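Cytochrome C554 (Nitrosomonas europaea, PDB 1FT5) carries electrons through its four covalently bound c-type hemes, accepting them directly from hydroxylamine oxidoreductase during ammonia oxidation in the periplasm. Local coordinates at residues A[180-184]-A[200-206]. Residues are numbered along the deposited sequence; the frame is centred on the assembly and turned at random.
With HEM (protoporphyrin IX containing Fe), chain G.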
loop_
_atom_site.group_PDB
_atom_site.type_symbol
_atom_site.label_atom_id
_atom_site.label_comp_id
_atom_site.label_asym_id
_atom_site.label_seq_id
_atom_site.Cartn_x
_atom_site.Cartn_y
_atom_site.Cartn_z
ATOM N N GLU A 180 11.894 -2.981 0.652
ATOM C CA GLU A 180 12.843 -3.610 1.551
ATOM C C GLU A 180 12.454 -3.233 2.971
ATOM O O GLU A 180 11.897 -2.124 3.207
ATOM C CB GLU A 180 14.214 -3.065 1.233
ATOM C CG GLU A 180 15.301 -3.705 2.057
ATOM C CD GLU A 180 15.314 -5.226 1.916
ATOM O OE1 GLU A 180 15.871 -5.697 0.908
ATOM O OE2 GLU A 180 14.768 -5.937 2.778
ATOM N N HIS A 181 12.828 -4.109 3.914
ATOM C CA HIS A 181 12.540 -3.917 5.332
ATOM C C HIS A 181 13.811 -3.458 6.025
ATOM O O HIS A 181 14.906 -3.986 5.774
ATOM C CB HIS A 181 11.978 -5.181 5.937
ATOM C CG HIS A 181 10.662 -5.564 5.325
ATOM N ND1 HIS A 181 9.535 -4.778 5.469
ATOM C CD2 HIS A 181 10.310 -6.592 4.510
ATOM C CE1 HIS A 181 8.544 -5.310 4.751
ATOM N NE2 HIS A 181 8.986 -6.406 4.163
ATOM N N TYR A 182 13.664 -2.381 6.765
ATOM C CA TYR A 182 14.778 -1.778 7.508
ATOM C C TYR A 182 14.511 -1.898 8.999
ATOM O O TYR A 182 13.381 -1.953 9.495
ATOM C CB TYR A 182 14.968 -0.309 7.072
ATOM C CG TYR A 182 15.292 -0.228 5.622
ATOM C CD1 TYR A 182 14.283 -0.068 4.688
ATOM C CD2 TYR A 182 16.625 -0.373 5.153
ATOM C CE1 TYR A 182 14.550 -0.050 3.333
ATOM C CE2 TYR A 182 16.895 -0.352 3.793
ATOM C CZ TYR A 182 15.856 -0.193 2.883
ATOM O OH TYR A 182 16.091 -0.196 1.522
ATOM N N LYS A 183 15.609 -1.974 9.749
ATOM C CA LYS A 183 15.551 -2.159 11.203
ATOM C C LYS A 183 14.897 -1.005 11.965
ATOM O O LYS A 183 15.249 0.152 11.703
ATOM C CB LYS A 183 16.994 -2.301 11.703
ATOM C CG LYS A 183 17.611 -3.616 11.302
ATOM C CD LYS A 183 17.205 -4.785 12.188
ATOM C CE LYS A 183 16.573 -4.329 13.498
ATOM N NZ LYS A 183 15.797 -5.436 14.154
ATOM N N LEU A 184 13.971 -1.345 12.867
ATOM C CA LEU A 184 13.271 -0.381 13.706
ATOM C C LEU A 184 13.953 -0.354 15.086
ATOM O O LEU A 184 14.452 -1.385 15.559
ATOM C CB LEU A 184 11.837 -0.818 13.942
ATOM C CG LEU A 184 10.955 -0.741 12.645
ATOM C CD1 LEU A 184 9.644 -1.532 12.890
ATOM C CD2 LEU A 184 10.654 0.722 12.286
ATOM N N PHE A 200 10.411 -10.261 9.814
ATOM C CA PHE A 200 10.913 -9.240 8.918
ATOM C C PHE A 200 12.010 -8.364 9.575
ATOM O O PHE A 200 12.975 -7.944 8.925
ATOM C CB PHE A 200 9.729 -8.321 8.505
ATOM C CG PHE A 200 8.835 -8.887 7.448
ATOM C CD1 PHE A 200 7.892 -8.073 6.892
ATOM C CD2 PHE A 200 8.935 -10.208 7.018
ATOM C CE1 PHE A 200 7.021 -8.546 5.897
ATOM C CE2 PHE A 200 8.092 -10.695 6.059
ATOM C CZ PHE A 200 7.116 -9.875 5.475
ATOM N N GLN A 201 11.850 -8.154 10.893
ATOM C CA GLN A 201 12.821 -7.327 11.554
ATOM C C GLN A 201 14.120 -8.096 11.785
ATOM O O GLN A 201 15.184 -7.492 11.707
ATOM C CB GLN A 201 12.251 -6.827 12.881
ATOM C CG GLN A 201 11.309 -5.646 12.667
ATOM C CD GLN A 201 12.073 -4.438 12.153
ATOM O OE1 GLN A 201 13.005 -3.918 12.818
ATOM N NE2 GLN A 201 11.732 -3.982 10.950
ATOM N N ALA A 202 13.987 -9.398 12.006
ATOM C CA ALA A 202 15.188 -10.237 12.264
ATOM C C ALA A 202 16.123 -10.253 11.046
ATOM O O ALA A 202 17.354 -10.291 11.205
ATOM C CB ALA A 202 14.787 -11.644 12.681
ATOM N N SER A 203 15.582 -10.159 9.821
ATOM C CA SER A 203 16.461 -10.128 8.663
ATOM C C SER A 203 16.463 -8.765 7.970
ATOM O O SER A 203 16.957 -8.608 6.854
ATOM C CB SER A 203 16.099 -11.250 7.687
ATOM O OG SER A 203 14.766 -11.168 7.266
ATOM N N ALA A 204 15.945 -7.752 8.660
ATOM C CA ALA A 204 15.921 -6.429 8.089
ATOM C C ALA A 204 17.306 -5.832 7.909
ATOM O O ALA A 204 18.233 -6.175 8.646
ATOM C CB ALA A 204 15.094 -5.502 8.966
ATOM N N LYS A 205 17.428 -4.929 6.942
ATOM C CA LYS A 205 18.669 -4.218 6.645
ATOM C C LYS A 205 18.838 -3.078 7.644
ATOM O O LYS A 205 17.871 -2.604 8.246
ATOM C CB LYS A 205 18.623 -3.613 5.229
ATOM C CG LYS A 205 18.901 -4.584 4.090
ATOM C CD LYS A 205 18.045 -5.858 4.197
ATOM C CE LYS A 205 18.758 -7.102 3.608
ATOM N NZ LYS A 205 18.735 -8.242 4.591
ATOM N N PRO A 206 20.075 -2.601 7.832
ATOM C CA PRO A 206 20.242 -1.496 8.785
ATOM C C PRO A 206 19.835 -0.160 8.151
ATOM O O PRO A 206 19.796 -0.035 6.933
ATOM C CB PRO A 206 21.740 -1.535 9.141
ATOM C CG PRO A 206 22.353 -2.631 8.290
ATOM C CD PRO A 206 21.355 -3.011 7.228
HETATM C CHA HEM G . 6.633 -2.166 6.939
HETATM C CHB HEM G . 6.971 2.509 5.591
HETATM C CHC HEM G . 4.532 1.414 1.490
HETATM C CHD HEM G . 3.689 -3.048 3.201
HETATM C C1A HEM G . 6.958 -0.804 6.882
HETATM C C2A HEM G . 7.729 -0.126 7.875
HETATM C C3A HEM G . 7.800 1.170 7.524
HETATM C C4A HEM G . 7.094 1.323 6.293
HETATM C CMA HEM G . 8.505 2.323 8.265
HETATM C CAA HEM G . 8.363 -0.780 9.155
HETATM C CBA HEM G . 9.906 -1.068 8.931
HETATM C CGA HEM G . 10.191 -1.917 7.664
HETATM O O1A HEM G . 9.654 -3.000 7.585
HETATM O O2A HEM G . 10.924 -1.441 6.800
HETATM C C1B HEM G . 6.299 2.623 4.337
HETATM C C2B HEM G . 6.255 3.836 3.574
HETATM C C3B HEM G . 5.608 3.532 2.387
HETATM C C4B HEM G . 5.279 2.115 2.492
HETATM C CMB HEM G . 6.845 5.177 4.019
HETATM C CAB HEM G . 5.275 4.368 1.190
HETATM C CBB HEM G . 6.546 4.937 0.514
HETATM C C1C HEM G . 4.100 0.101 1.655
HETATM C C2C HEM G . 3.244 -0.534 0.714
HETATM C C3C HEM G . 2.950 -1.720 1.198
HETATM C C4C HEM G . 3.668 -1.901 2.425
HETATM C CMC HEM G . 2.727 0.072 -0.608
HETATM C CAC HEM G . 1.968 -2.761 0.577
HETATM C CBC HEM G . 2.127 -3.143 -0.874
HETATM C C1D HEM G . 4.457 -3.218 4.365
HETATM C C2D HEM G . 4.493 -4.437 5.141
HETATM C C3D HEM G . 5.376 -4.188 6.178
HETATM C C4D HEM G . 5.818 -2.825 6.008
HETATM C CMD HEM G . 3.666 -5.686 4.901
HETATM C CAD HEM G . 5.682 -5.082 7.371
HETATM C CBD HEM G . 4.956 -4.611 8.594
HETATM C CGD HEM G . 5.577 -5.039 9.938
HETATM O O1D HEM G . 5.016 -4.614 10.956
HETATM O O2D HEM G . 6.573 -5.759 9.916
HETATM N NA HEM G . 6.578 0.088 5.913
HETATM N NB HEM G . 5.683 1.550 3.679
HETATM N NC HEM G . 4.368 -0.730 2.689
HETATM N ND HEM G . 5.279 -2.201 4.889
HETATM FE FE HEM G . 5.507 -0.332 4.283
#
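The side-chain amide of Gln201, in the last turn of helix 197-202, pairs with the backbone of the loop 180-184 through both its oxygen and its nitrogen. Its OE1 accepts a nearly straight hydrogen bond from the peptide N of Leu184 (2.7 Å). NE2 gives an equally straight one to Tyr182 O (3.0 Å), and Tyr182 O lies close to the plane of the Gln201 amide. These two bonds fix the rotation of the amide, and a bend at chi2 (-66°) turns it back to the loop. Leu184 lies across it, CG and CD1 against NE2.

Lys183 reaches the same glutamine from the loop side. Bent at chi2 and chi3, its chain passes over the methyl of Ala204 and delivers NZ to Gln201 O (3.3 Å) at the helix end. That carbonyl also receives Ala204 N, from the opposite face of its plane.

Beyond the helix the backbones pair directly: Lys205 N donates to His181 O (2.9 Å) and Lys183 N to Lys205 O (2.8 Å), forming a single bridge centred on Tyr182 and Lys205.

On the heme side, the rings of His181 and Phe200 form an offset stack, centroids 4.3 Å apart and planes at 27°, with Phe200 CD1 over one imidazole face. ND1 of His181 donates a hydrogen bond to O1A of a heme propionate (2.8 Å), and Tyr182 N donates to O2A of the same carboxylate. Gln18 NE2 and His197 ND1 also hydrogen-bond to this heme.

A loop next to His179, an axial ligand of the heme #3 iron, is thus stitched to the C-terminal end of helix 197-202, forming a propionate-binding wall of a multiheme cytochrome c pocket.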